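Local coordinates for Rho guanyl nucleotide exchange factor (Rom2), putative (Aspergillus fumigatus Af293, PDB 5O51), which probably acts as a guanine-nucleotide exchange factor for Rho-type GTPases and is represented here by its CNH domain, a beta-propeller, at residues N7-S13 / E327-L333; F16-V22 / E322-D328; K172-I176 / V201-T205. All blocks are in the same frame, centred on the assembly; numbering follows the deposited sequence.

The chain folds into a seven-bladed beta-propeller, each blade an antiparallel sheet of four strands. Contacts 1 and 2 are neighbours, their centres about 12 Å apart, and both use strand 327-333. Contact 1 adds N-terminal strand 8-12 to the edge of the last blade; contact 2 follows directly, setting the loop that leads into strand 22-28 against the hairpin of that same blade. Together they close the ring. Contact 3 lies on the other side of the chain's centre, its own centre about 40 Å from that of contact 1. Nested in sequence inside both other contacts, it joins two successive blades, which meet there without backbone pairing between the segments.

Contact 1: N7-S13 / E327-L333; sequences NKTVLCS and EDVVASL
A chi1 of -179° swings K8 CG away from its own amide nitrogen, and K8 crosses L333 at a slant, its CB meeting L333 CD2 at 3.8 Å. The extended lysine chain then leads across the face of strand 327-333 toward strand 317-323, where K8 NZ bonds Y321 OH. A long aliphatic stem with a charged end suits this exposed place: the methylenes cover leucine, and the ammonium travels on to a polar partner. Farther along the same face the small methyl of A331 lies close to T9 O, and V10 and V329 cross at about a right angle with their CG1 methyls 3.9 Å apart. Beta-branched valines fit well in such extended backbone.

The strands run antiparallel. T9 and S332 bond to each other twice, T9 N giving to S332 O at 2.9 Å and S332 N to T9 O at 2.9 Å. S332 OG belongs to another partner, E316. Beyond V10 the pairing slips by one residue, because two residues, L11 and C12, are matched to the single V330. V330 O therefore accepts two N-H groups, both from the same face of its carbonyl plane: L11 N lies 2.9 Å from V330 O but gives a bent bond (137° at the hydrogen), whereas C12 N, at 3.3 Å from V330 O, is straighter at 167°. V330 N returns a nearly linear bond to C12 O at 2.9 Å. L11 takes a helix-like backbone conformation, as the first residue of such a bulge does, and its side chain touches L318 and R47.

This is a classic beta bulge within an edge pairing. Since 8-12 comes from the chain start and 327-333 from its end, the arrangement is the Velcro closure of a beta-propeller.

Contact 2: F16-V22 / E322-D328; sequences FTSANRV and EDEGGED
At the junction between the last and first blades of the propeller, R21 of the connecting loop F16-V22 reaches into the hairpin E322-D328, where it forms a salt-bridge network with E322 and D328. R21 NH1 gives to D328 OD1 at 2.9 Å, meeting the carboxylate from above its plane, and to E327 O at 3.3 Å; both acceptors lie near the guanidinium plane. E322 stacks instead over one face, with CG 3.3 Å above the plane of the R21 guanidinium and OE2 interacting by charge alone. A flat, multidonor arginine suits this site. E322 OE2 also holds N306.

D328 is equally well matched to its buried place: its second oxygen, OD2, accepts from V22 N at 2.9 Å, at the far end of the loop, and OD1 has a further salt bridge to R308. D328 thus bonds within its own blade, to R308, and across to the loop leading into the first. T17-N20 form a type I turn, inside which T17 OG1 accepts from A19 N as an ST turn. Backbone bonds tie this loop to the hairpin: S18 N gives to G326 O at 2.9 Å, and D328 N to F16 O at 3.2 Å. G326 has no side chain to collide with S18 CB, which lies 4.1 Å from G326 CA.

Contact 3: K172-I176 / V201-T205; sequences KEYYI and VSLET
Y174 OH donates to L203 O over 2.6 Å, a short bond that lies in the carbonyl plane. The hydroxyl meets the carbonyl from the side, on a lone pair, with the acceptor near the ring plane. Y174 CG lies beside the backbone N (chi1 -51°), which sends the ring out from its strand toward the facing chain. Tyrosine suits the position because it spans the gap between two backbones that do not pair, K172 CA and L203 CA, the nearest alpha carbons, being 7.8 Å apart, and ends in a group that can satisfy a backbone carbonyl.

A second group comes to the same oxygen: K172 CE lies 3.4 Å from L203 O. The lysine chain is bent at chi2 and chi3, which folds the methylene toward the carbonyl; carrying some positive charge from the adjoining ammonium, it would be expected to sit comfortably there.

These segments belong to successive blades of the propeller. K172-I176 lies on strand 169-176, the outermost of its blade, bonded through its backbone to strand 137-143, while V201 is on the third strand of the next blade and pairs with L190. No backbone-to-backbone bond joins the two segments; side chains of one meet side chains and carbonyls of the other. V201 fills the middle: its two methyls part, CG1 lying 3.6 Å from Y174 CD2 and CG2 3.9 Å from I176 CD1. Branched aliphatics suit this buried strip, where I176 also rests on I139. S202 O meets the tyrosine edge, 3.3 Å from Y174 CE2. At the strand's last residue, S202 OG gives a 2.6 Å bond to E204 O, which is consistent with fixing the bend at L203, while L203 CD2 packs 3.6 Å from Y174 OH.

Contact 1: N7-S13 / E327-L333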
ATOM      1  N   ASN A   7      11.349 -18.292  -3.838  1.00 74.35           N
ATOM      2  CA  ASN A   7      12.473 -17.923  -3.023  1.00 72.90           C
ATOM      3  C   ASN A   7      12.272 -16.680  -2.166  1.00 55.73           C
ATOM      4  O   ASN A   7      11.736 -15.654  -2.603  1.00 48.08           O
ATOM      5  CB  ASN A   7      13.762 -17.850  -3.879  1.00 72.54           C
ATOM      6  CG  ASN A   7      14.798 -18.861  -3.433  1.00 81.27           C
ATOM      7  OD1 ASN A   7      14.836 -19.986  -3.919  1.00 85.64           O
ATOM      8  ND2 ASN A   7      15.600 -18.487  -2.454  1.00 83.22           N
ATOM      9  N   LYS A   8      12.717 -16.848  -0.937  1.00 53.74           N
ATOM     10  CA  LYS A   8      12.859 -15.789   0.039  1.00 52.97           C
ATOM     11  C   LYS A   8      14.340 -15.435   0.122  1.00 51.16           C
ATOM     12  O   LYS A   8      15.168 -16.324   0.338  1.00 48.70           O
ATOM     13  CB  LYS A   8      12.407 -16.295   1.412  1.00 41.59           C
ATOM     14  CG  LYS A   8      12.482 -15.254   2.542  1.00 40.73           C
ATOM     15  CD  LYS A   8      12.445 -15.978   3.903  1.00 43.04           C
ATOM     16  CE  LYS A   8      12.977 -15.088   5.020  1.00 44.47           C
ATOM     17  NZ  LYS A   8      12.461 -15.582   6.321  1.00 43.45           N
ATOM     18  N   THR A   9      14.675 -14.154  -0.013  1.00 43.12           N
ATOM     19  CA  THR A   9      16.051 -13.684   0.323  1.00 43.17           C
ATOM     20  C   THR A   9      16.045 -12.581   1.411  1.00 40.22           C
ATOM     21  O   THR A   9      15.297 -11.601   1.286  1.00 44.42           O
ATOM     22  CB  THR A   9      16.773 -13.174  -0.945  1.00 48.85           C
ATOM     23  OG1 THR A   9      16.728 -14.185  -1.953  1.00 55.15           O
ATOM     24  CG2 THR A   9      18.236 -12.877  -0.672  1.00 54.02           C
ATOM     25  N   VAL A  10      16.866 -12.744   2.448  1.00 37.46           N
ATOM     26  CA  VAL A  10      17.130 -11.672   3.415  1.00 41.76           C
ATOM     27  C   VAL A  10      17.963 -10.529   2.811  1.00 41.22           C
ATOM     28  O   VAL A  10      19.102 -10.759   2.449  1.00 45.67           O
ATOM     29  CB  VAL A  10      17.850 -12.207   4.652  1.00 39.85           C
ATOM     30  CG1 VAL A  10      18.177 -11.044   5.603  1.00 41.85           C
ATOM     31  CG2 VAL A  10      16.979 -13.244   5.328  1.00 44.74           C
ATOM     32  N   LEU A  11      17.391  -9.324   2.697  1.00 39.88           N
ATOM     33  CA  LEU A  11      18.127  -8.143   2.229  1.00 45.90           C
ATOM     34  C   LEU A  11      18.913  -7.409   3.327  1.00 45.09           C
ATOM     35  O   LEU A  11      20.033  -7.010   3.070  1.00 49.18           O
ATOM     36  CB  LEU A  11      17.228  -7.138   1.501  1.00 41.39           C
ATOM     37  CG  LEU A  11      16.327  -7.722   0.403  1.00 45.18           C
ATOM     38  CD1 LEU A  11      15.584  -6.615  -0.290  1.00 47.17           C
ATOM     39  CD2 LEU A  11      17.133  -8.530  -0.613  1.00 50.34           C
ATOM     40  N   CYS A  12      18.324  -7.174   4.498  1.00 42.25           N
ATOM     41  CA  CYS A  12      18.989  -6.351   5.593  1.00 40.28           C
ATOM     42  C   CYS A  12      18.461  -6.826   6.919  1.00 38.90           C
ATOM     43  O   CYS A  12      17.297  -6.572   7.257  1.00 38.86           O
ATOM     44  CB  CYS A  12      18.746  -4.827   5.439  1.00 43.18           C
ATOM     45  SG  CYS A  12      19.833  -3.865   6.586  1.00 49.60           S
ATOM     46  N   SER A  13      19.293  -7.581   7.642  1.00 38.04           N
ATOM     47  CA  SER A  13      18.995  -8.086   8.957  1.00 43.55           C
ATOM     48  C   SER A  13      19.862  -7.405  10.065  1.00 46.15           C
ATOM     49  O   SER A  13      19.753  -7.778  11.264  1.00 43.74           O
ATOM     50  CB  SER A  13      19.274  -9.586   8.998  1.00 44.92           C
ATOM     51  OG  SER A  13      20.658  -9.839   8.958  1.00 51.88           O
ATOM     52  N   GLU A 327      16.151  -7.909  16.455  1.00 44.28           N
ATOM     53  CA  GLU A 327      16.431  -7.584  15.074  1.00 40.47           C
ATOM     54  C   GLU A 327      15.118  -7.263  14.346  1.00 43.92           C
ATOM     55  O   GLU A 327      14.083  -7.840  14.680  1.00 41.62           O
ATOM     56  CB  GLU A 327      17.185  -8.752  14.438  1.00 43.24           C
ATOM     57  CG  GLU A 327      18.492  -9.116  15.163  1.00 53.11           C
ATOM     58  CD  GLU A 327      19.523  -9.748  14.214  1.00 64.81           C
ATOM     59  OE1 GLU A 327      19.236 -10.777  13.543  1.00 61.41           O
ATOM     60  OE2 GLU A 327      20.644  -9.210  14.123  1.00 63.46           O
ATOM     61  N   ASP A 328      15.148  -6.310  13.398  1.00 35.94           N
ATOM     62  CA  ASP A 328      14.052  -6.089  12.484  1.00 36.87           C
ATOM     63  C   ASP A 328      14.658  -6.545  11.154  1.00 39.77           C
ATOM     64  O   ASP A 328      15.770  -6.167  10.840  1.00 38.78           O
ATOM     65  CB  ASP A 328      13.663  -4.632  12.346  1.00 38.16           C
ATOM     66  CG  ASP A 328      12.190  -4.417  12.016  1.00 40.28           C
ATOM     67  OD1 ASP A 328      11.317  -5.106  12.591  1.00 39.08           O
ATOM     68  OD2 ASP A 328      11.880  -3.487  11.220  1.00 35.99           O
ATOM     69  N   VAL A 329      13.926  -7.304  10.349  1.00 33.08           N
ATOM     70  CA  VAL A 329      14.538  -7.871   9.146  1.00 36.80           C
ATOM     71  C   VAL A 329      13.722  -7.444   7.905  1.00 35.84           C
ATOM     72  O   VAL A 329      12.474  -7.523   7.889  1.00 33.60           O
ATOM     73  CB  VAL A 329      14.620  -9.403   9.256  1.00 40.04           C
ATOM     74  CG1 VAL A 329      15.244 -10.026   7.996  1.00 41.93           C
ATOM     75  CG2 VAL A 329      15.378  -9.846  10.514  1.00 43.85           C
ATOM     76  N   VAL A 330      14.413  -7.010   6.879  1.00 34.33           N
ATOM     77  CA  VAL A 330      13.838  -6.777   5.558  1.00 35.80           C
ATOM     78  C   VAL A 330      14.169  -7.931   4.591  1.00 35.30           C
ATOM     79  O   VAL A 330      15.318  -8.426   4.543  1.00 37.55           O
ATOM     80  CB  VAL A 330      14.268  -5.461   4.946  1.00 38.98           C
ATOM     81  CG1 VAL A 330      13.558  -5.253   3.624  1.00 39.36           C
ATOM     82  CG2 VAL A 330      13.861  -4.314   5.889  1.00 45.32           C
ATOM     83  N   ALA A 331      13.129  -8.412   3.896  1.00 36.09           N
ATOM     84  CA  ALA A 331      13.278  -9.599   2.997  1.00 34.14           C
ATOM     85  C   ALA A 331      12.502  -9.441   1.731  1.00 34.45           C
ATOM     86  O   ALA A 331      11.658  -8.559   1.588  1.00 36.27           O
ATOM     87  CB  ALA A 331      12.856 -10.849   3.737  1.00 39.24           C
ATOM     88  N   SER A 332      12.814 -10.295   0.768  1.00 37.66           N
ATOM     89  CA  SER A 332      12.234 -10.276  -0.563  1.00 38.86           C
ATOM     90  C   SER A 332      11.638 -11.631  -0.919  1.00 39.89           C
ATOM     91  O   SER A 332      12.242 -12.670  -0.626  1.00 39.10           O
ATOM     92  CB  SER A 332      13.331 -10.068  -1.602  1.00 40.89           C
ATOM     93  OG  SER A 332      12.744  -9.992  -2.896  1.00 44.41           O
ATOM     94  N   LEU A 333      10.458 -11.634  -1.498  1.00 39.55           N
ATOM     95  CA  LEU A 333       9.889 -12.895  -2.058  1.00 43.99           C
ATOM     96  C   LEU A 333       9.822 -12.735  -3.542  1.00 43.11           C
ATOM     97  O   LEU A 333       9.242 -11.727  -4.003  1.00 39.02           O
ATOM     98  CB  LEU A 333       8.474 -13.133  -1.595  1.00 40.71           C
ATOM     99  CG  LEU A 333       8.304 -13.496  -0.142  1.00 41.84           C
ATOM    100  CD1 LEU A 333       6.839 -13.824   0.105  1.00 45.26           C
ATOM    101  CD2 LEU A 333       9.166 -14.641   0.317  1.00 46.23           C
TER
HETATM  102  O   HOH W   1      17.860  -4.734   9.652  1.00 37.38           O

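Contact 2: F16-V22 / E322-D328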
ATOM      1  N   PHE A  16      18.497  -2.335  11.205  1.00 33.91           N
ATOM      2  CA  PHE A  16      17.260  -1.837  11.862  1.00 32.13           C
ATOM      3  C   PHE A  16      17.001  -2.802  13.023  1.00 35.77           C
ATOM      4  O   PHE A  16      17.286  -4.027  12.912  1.00 34.49           O
ATOM      5  CB  PHE A  16      16.079  -1.798  10.870  1.00 32.77           C
ATOM      6  CG  PHE A  16      16.254  -0.807   9.767  1.00 36.57           C
ATOM      7  CD1 PHE A  16      16.081   0.559   9.994  1.00 37.44           C
ATOM      8  CD2 PHE A  16      16.612  -1.235   8.459  1.00 34.76           C
ATOM      9  CE1 PHE A  16      16.304   1.491   8.951  1.00 39.49           C
ATOM     10  CE2 PHE A  16      16.813  -0.336   7.449  1.00 34.51           C
ATOM     11  CZ  PHE A  16      16.643   1.027   7.665  1.00 38.01           C
ATOM     12  N   THR A  17      16.504  -2.267  14.129  1.00 34.54           N
ATOM     13  CA  THR A  17      16.423  -2.995  15.406  1.00 37.30           C
ATOM     14  C   THR A  17      15.161  -2.615  16.082  1.00 37.67           C
ATOM     15  O   THR A  17      14.400  -1.718  15.620  1.00 35.99           O
ATOM     16  CB  THR A  17      17.648  -2.793  16.390  1.00 40.39           C
ATOM     17  OG1 THR A  17      17.622  -1.523  17.041  1.00 40.39           O
ATOM     18  CG2 THR A  17      19.010  -2.957  15.715  1.00 41.54           C
ATOM     19  N   SER A  18      14.939  -3.285  17.221  1.00 40.34           N
ATOM     20  CA  SER A  18      13.887  -2.909  18.149  1.00 46.30           C
ATOM     21  C   SER A  18      13.938  -1.401  18.539  1.00 45.75           C
ATOM     22  O   SER A  18      12.927  -0.825  18.887  1.00 42.81           O
ATOM     23  CB  SER A  18      13.917  -3.810  19.426  1.00 47.97           C
ATOM     24  OG  SER A  18      15.205  -3.767  20.077  1.00 44.76           O
ATOM     25  N   ALA A  19      15.092  -0.742  18.465  1.00 51.22           N
ATOM     26  CA  ALA A  19      15.079   0.733  18.705  1.00 52.14           C
ATOM     27  C   ALA A  19      14.172   1.501  17.707  1.00 51.99           C
ATOM     28  O   ALA A  19      13.536   2.483  18.070  1.00 45.29           O
ATOM     29  CB  ALA A  19      16.510   1.325  18.723  1.00 43.99           C
ATOM     30  N   ASN A  20      14.133   1.069  16.437  1.00 44.13           N
ATOM     31  CA  ASN A  20      13.643   1.987  15.400  1.00 35.57           C
ATOM     32  C   ASN A  20      13.407   1.086  14.161  1.00 35.42           C
ATOM     33  O   ASN A  20      14.281   0.922  13.306  1.00 37.57           O
ATOM     34  CB  ASN A  20      14.675   3.152  15.216  1.00 30.65           C
ATOM     35  CG  ASN A  20      14.322   4.100  14.102  1.00 34.50           C
ATOM     36  OD1 ASN A  20      15.054   4.218  13.094  1.00 38.06           O
ATOM     37  ND2 ASN A  20      13.216   4.786  14.249  1.00 34.09           N
ATOM     38  N   ARG A  21      12.235   0.460  14.156  1.00 34.76           N
ATOM     39  CA  ARG A  21      11.857  -0.524  13.129  1.00 38.90           C
ATOM     40  C   ARG A  21      11.543   0.154  11.783  1.00 33.47           C
ATOM     41  O   ARG A  21      11.183   1.384  11.720  1.00 35.11           O
ATOM     42  CB  ARG A  21      10.606  -1.325  13.642  1.00 43.27           C
ATOM     43  CG  ARG A  21      10.928  -2.199  14.883  1.00 47.49           C
ATOM     44  CD  ARG A  21       9.894  -3.327  15.184  1.00 53.81           C
ATOM     45  NE  ARG A  21      10.307  -4.074  16.401  1.00 52.84           N
ATOM     46  CZ  ARG A  21      11.268  -5.028  16.478  1.00 51.22           C
ATOM     47  NH1 ARG A  21      11.942  -5.501  15.406  1.00 48.85           N
ATOM     48  NH2 ARG A  21      11.549  -5.560  17.648  1.00 45.29           N
ATOM     49  N   VAL A  22      11.537  -0.641  10.731  1.00 34.37           N
ATOM     50  CA  VAL A  22      11.058  -0.176   9.417  1.00 34.22           C
ATOM     51  C   VAL A  22       9.527  -0.048   9.378  1.00 33.53           C
ATOM     52  O   VAL A  22       8.808  -1.045   9.459  1.00 38.01           O
ATOM     53  CB  VAL A  22      11.559  -1.131   8.299  1.00 36.21           C
ATOM     54  CG1 VAL A  22      11.052  -0.711   6.937  1.00 33.12           C
ATOM     55  CG2 VAL A  22      13.081  -1.128   8.261  1.00 38.26           C
ATOM     56  N   GLU A 322       9.974  -9.170  12.691  1.00 38.96           N
ATOM     57  CA  GLU A 322      10.849  -9.187  13.902  1.00 41.93           C
ATOM     58  C   GLU A 322      11.454 -10.560  14.071  1.00 44.40           C
ATOM     59  O   GLU A 322      10.774 -11.562  13.952  1.00 43.66           O
ATOM     60  CB  GLU A 322      10.077  -8.987  15.204  1.00 44.53           C
ATOM     61  CG  GLU A 322       9.393  -7.683  15.360  1.00 56.88           C
ATOM     62  CD  GLU A 322       8.661  -7.488  16.696  1.00 59.11           C
ATOM     63  OE1 GLU A 322       8.718  -8.397  17.596  1.00 58.16           O
ATOM     64  OE2 GLU A 322       8.011  -6.401  16.802  1.00 56.51           O
ATOM     65  N   ASP A 323      12.708 -10.612  14.448  1.00 43.70           N
ATOM     66  CA  ASP A 323      13.379 -11.855  14.758  1.00 50.90           C
ATOM     67  C   ASP A 323      14.045 -11.701  16.135  1.00 52.75           C
ATOM     68  O   ASP A 323      14.109 -10.579  16.662  1.00 53.25           O
ATOM     69  CB  ASP A 323      14.398 -12.111  13.671  1.00 53.58           C
ATOM     70  CG  ASP A 323      14.576 -13.562  13.366  1.00 59.14           C
ATOM     71  OD1 ASP A 323      14.145 -14.417  14.190  1.00 61.37           O
ATOM     72  OD2 ASP A 323      15.173 -13.823  12.307  1.00 57.32           O
ATOM     73  N   GLU A 324      14.547 -12.765  16.748  1.00 48.65           N
ATOM     74  CA  GLU A 324      15.075 -12.566  18.124  1.00 58.92           C
ATOM     75  C   GLU A 324      16.524 -11.980  18.125  1.00 55.16           C
ATOM     76  O   GLU A 324      17.171 -11.908  17.086  1.00 52.14           O
ATOM     77  CB  GLU A 324      15.050 -13.888  18.858  1.00 66.84           C
ATOM     78  CG  GLU A 324      16.284 -14.736  18.567  1.00 70.34           C
ATOM     79  CD  GLU A 324      16.199 -16.153  19.127  1.00 91.07           C
ATOM     80  OE1 GLU A 324      15.098 -16.769  18.993  1.00 86.70           O
ATOM     81  OE2 GLU A 324      17.242 -16.645  19.682  1.00 79.25           O
ATOM     82  N   GLY A 325      16.997 -11.370  19.205  1.00 57.10           N
ATOM     83  CA  GLY A 325      16.399 -10.196  19.728  1.00 65.42           C
ATOM     84  C   GLY A 325      17.299  -8.956  19.535  1.00 49.66           C
ATOM     85  O   GLY A 325      18.515  -9.020  19.430  1.00 46.65           O
ATOM     86  N   GLY A 326      16.740  -7.773  19.457  1.00 53.64           N
ATOM     87  CA  GLY A 326      15.554  -7.486  18.770  1.00 58.14           C
ATOM     88  C   GLY A 326      16.060  -6.986  17.421  1.00 50.49           C
ATOM     89  O   GLY A 326      16.405  -5.817  17.296  1.00 42.14           O
ATOM     90  N   GLU A 327      16.151  -7.909  16.455  1.00 44.28           N
ATOM     91  CA  GLU A 327      16.431  -7.584  15.074  1.00 40.47           C
ATOM     92  C   GLU A 327      15.118  -7.263  14.346  1.00 43.92           C
ATOM     93  O   GLU A 327      14.083  -7.840  14.680  1.00 41.62           O
ATOM     94  CB  GLU A 327      17.185  -8.752  14.438  1.00 43.24           C
ATOM     95  CG  GLU A 327      18.492  -9.116  15.163  1.00 53.11           C
ATOM     96  CD  GLU A 327      19.523  -9.748  14.214  1.00 64.81           C
ATOM     97  OE1 GLU A 327      19.236 -10.777  13.543  1.00 61.41           O
ATOM     98  OE2 GLU A 327      20.644  -9.210  14.123  1.00 63.46           O
ATOM     99  N   ASP A 328      15.148  -6.310  13.398  1.00 35.94           N
ATOM    100  CA  ASP A 328      14.052  -6.089  12.484  1.00 36.87           C
ATOM    101  C   ASP A 328      14.658  -6.545  11.154  1.00 39.77           C
ATOM    102  O   ASP A 328      15.770  -6.167  10.840  1.00 38.78           O
ATOM    103  CB  ASP A 328      13.663  -4.632  12.346  1.00 38.16           C
ATOM    104  CG  ASP A 328      12.190  -4.417  12.016  1.00 40.28           C
ATOM    105  OD1 ASP A 328      11.317  -5.106  12.591  1.00 39.08           O
ATOM    106  OD2 ASP A 328      11.880  -3.487  11.220  1.00 35.99           O
TER
HETATM  107  O   HOH W   1      17.860  -4.734   9.652  1.00 37.38           O

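Contact 3: K172-I176 / V201-T205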
ATOM      1  N   LYS A 172      -9.854  18.493  -6.476  1.00 87.56           N
ATOM      2  CA  LYS A 172     -11.224  18.127  -6.087  1.00 86.63           C
ATOM      3  C   LYS A 172     -11.206  17.537  -4.695  1.00 77.28           C
ATOM      4  O   LYS A 172     -10.197  16.972  -4.278  1.00 73.24           O
ATOM      5  CB  LYS A 172     -11.813  17.078  -7.048  1.00 99.56           C
ATOM      6  CG  LYS A 172     -11.827  17.451  -8.536  1.00106.66           C
ATOM      7  CD  LYS A 172     -12.970  18.379  -8.937  1.00104.70           C
ATOM      8  CE  LYS A 172     -14.189  17.596  -9.420  1.00103.67           C
ATOM      9  NZ  LYS A 172     -15.377  18.455  -9.684  1.00 98.83           N
ATOM     10  N   GLU A 173     -12.324  17.645  -3.996  1.00 67.32           N
ATOM     11  CA  GLU A 173     -12.473  17.152  -2.617  1.00 72.28           C
ATOM     12  C   GLU A 173     -13.739  16.315  -2.545  1.00 70.13           C
ATOM     13  O   GLU A 173     -14.579  16.436  -3.423  1.00 94.14           O
ATOM     14  CB  GLU A 173     -12.546  18.334  -1.658  1.00 74.36           C
ATOM     15  CG  GLU A 173     -12.565  17.930  -0.193  1.00 79.01           C
ATOM     16  CD  GLU A 173     -12.440  19.105   0.754  1.00 79.60           C
ATOM     17  OE1 GLU A 173     -11.671  20.051   0.472  1.00 81.55           O
ATOM     18  OE2 GLU A 173     -13.122  19.070   1.795  1.00 81.40           O
ATOM     19  N   TYR A 174     -13.865  15.435  -1.555  1.00 69.22           N
ATOM     20  CA  TYR A 174     -15.062  14.580  -1.386  1.00 75.15           C
ATOM     21  C   TYR A 174     -15.295  14.302   0.083  1.00 73.75           C
ATOM     22  O   TYR A 174     -14.385  14.448   0.910  1.00 83.50           O
ATOM     23  CB  TYR A 174     -14.983  13.218  -2.151  1.00 70.68           C
ATOM     24  CG  TYR A 174     -14.609  13.332  -3.610  1.00 73.23           C
ATOM     25  CD1 TYR A 174     -13.295  13.622  -3.970  1.00 78.17           C
ATOM     26  CD2 TYR A 174     -15.552  13.172  -4.630  1.00 74.89           C
ATOM     27  CE1 TYR A 174     -12.918  13.766  -5.287  1.00 81.45           C
ATOM     28  CE2 TYR A 174     -15.188  13.316  -5.965  1.00 76.30           C
ATOM     29  CZ  TYR A 174     -13.861  13.612  -6.285  1.00 84.79           C
ATOM     30  OH  TYR A 174     -13.396  13.773  -7.572  1.00 81.70           O
ATOM     31  N   TYR A 175     -16.519  13.898   0.392  1.00 66.52           N
ATOM     32  CA  TYR A 175     -16.914  13.516   1.747  1.00 68.81           C
ATOM     33  C   TYR A 175     -17.570  12.128   1.720  1.00 70.93           C
ATOM     34  O   TYR A 175     -18.228  11.777   0.749  1.00 76.34           O
ATOM     35  CB  TYR A 175     -17.876  14.550   2.342  1.00 72.56           C
ATOM     36  CG  TYR A 175     -18.449  14.074   3.663  1.00 81.84           C
ATOM     37  CD1 TYR A 175     -17.736  14.255   4.848  1.00 77.46           C
ATOM     38  CD2 TYR A 175     -19.674  13.369   3.721  1.00 83.36           C
ATOM     39  CE1 TYR A 175     -18.228  13.787   6.064  1.00 76.71           C
ATOM     40  CE2 TYR A 175     -20.174  12.886   4.934  1.00 76.89           C
ATOM     41  CZ  TYR A 175     -19.450  13.112   6.104  1.00 80.18           C
ATOM     42  OH  TYR A 175     -19.917  12.670   7.331  1.00 82.97           O
ATOM     43  N   ILE A 176     -17.372  11.337   2.778  1.00 69.69           N
ATOM     44  CA  ILE A 176     -17.848   9.940   2.843  1.00 69.50           C
ATOM     45  C   ILE A 176     -18.265   9.685   4.291  1.00 75.94           C
ATOM     46  O   ILE A 176     -17.416   9.807   5.201  1.00 82.90           O
ATOM     47  CB  ILE A 176     -16.731   8.883   2.510  1.00 74.42           C
ATOM     48  CG1 ILE A 176     -16.155   9.029   1.076  1.00 74.98           C
ATOM     49  CG2 ILE A 176     -17.212   7.436   2.762  1.00 66.90           C
ATOM     50  CD1 ILE A 176     -16.975   8.389  -0.017  1.00 72.58           C
ATOM     51  N   VAL A 201     -16.760   6.189  -6.483  1.00 82.50           N
ATOM     52  CA  VAL A 201     -16.952   7.649  -6.359  1.00 75.86           C
ATOM     53  C   VAL A 201     -16.399   8.324  -7.597  1.00 78.19           C
ATOM     54  O   VAL A 201     -15.273   8.065  -8.015  1.00 82.65           O
ATOM     55  CB  VAL A 201     -16.274   8.200  -5.086  1.00 77.09           C
ATOM     56  CG1 VAL A 201     -15.899   9.682  -5.200  1.00 81.07           C
ATOM     57  CG2 VAL A 201     -17.200   7.986  -3.900  1.00 81.99           C
ATOM     58  N   SER A 202     -17.194   9.214  -8.167  1.00 80.26           N
ATOM     59  CA  SER A 202     -16.919   9.742  -9.489  1.00 74.74           C
ATOM     60  C   SER A 202     -15.972  10.930  -9.412  1.00 67.22           C
ATOM     61  O   SER A 202     -16.250  11.879  -8.686  1.00 75.18           O
ATOM     62  CB  SER A 202     -18.256  10.165 -10.087  1.00 80.78           C
ATOM     63  OG  SER A 202     -18.163  10.548 -11.445  1.00 69.09           O
ATOM     64  N   LEU A 203     -14.868  10.896 -10.162  1.00 75.64           N
ATOM     65  CA  LEU A 203     -13.889  12.018 -10.151  1.00 86.81           C
ATOM     66  C   LEU A 203     -14.494  13.377 -10.631  1.00105.77           C
ATOM     67  O   LEU A 203     -14.690  14.271  -9.800  1.00114.40           O
ATOM     68  CB  LEU A 203     -12.568  11.656 -10.873  1.00 83.47           C
ATOM     69  CG  LEU A 203     -11.516  10.869 -10.039  1.00 80.85           C
ATOM     70  CD1 LEU A 203     -10.477  10.109 -10.862  1.00 81.24           C
ATOM     71  CD2 LEU A 203     -10.803  11.811  -9.094  1.00 86.26           C
ATOM     72  N   GLU A 204     -14.789  13.534 -11.933  1.00115.40           N
ATOM     73  CA  GLU A 204     -15.709  14.611 -12.402  1.00116.94           C
ATOM     74  C   GLU A 204     -17.128  14.101 -12.157  1.00105.99           C
ATOM     75  O   GLU A 204     -17.328  12.895 -12.082  1.00112.11           O
ATOM     76  CB  GLU A 204     -15.457  15.024 -13.877  1.00124.23           C
ATOM     77  CG  GLU A 204     -16.501  14.640 -14.941  1.00128.12           C
ATOM     78  CD  GLU A 204     -16.610  13.139 -15.222  1.00127.95           C
ATOM     79  OE1 GLU A 204     -15.782  12.363 -14.702  1.00118.53           O
ATOM     80  OE2 GLU A 204     -17.537  12.732 -15.967  1.00122.10           O
ATOM     81  N   THR A 205     -18.102  15.002 -12.037  1.00 98.09           N
ATOM     82  CA  THR A 205     -19.466  14.679 -11.529  1.00 96.08           C
ATOM     83  C   THR A 205     -19.534  13.971 -10.162  1.00100.48           C
ATOM     84  O   THR A 205     -18.507  13.599  -9.590  1.00103.53           O
ATOM     85  CB  THR A 205     -20.392  13.916 -12.556  1.00 96.83           C
ATOM     86  OG1 THR A 205     -21.287  13.045 -11.859  1.00 93.75           O
ATOM     87  CG2 THR A 205     -19.673  13.064 -13.600  1.00 93.39           C
TER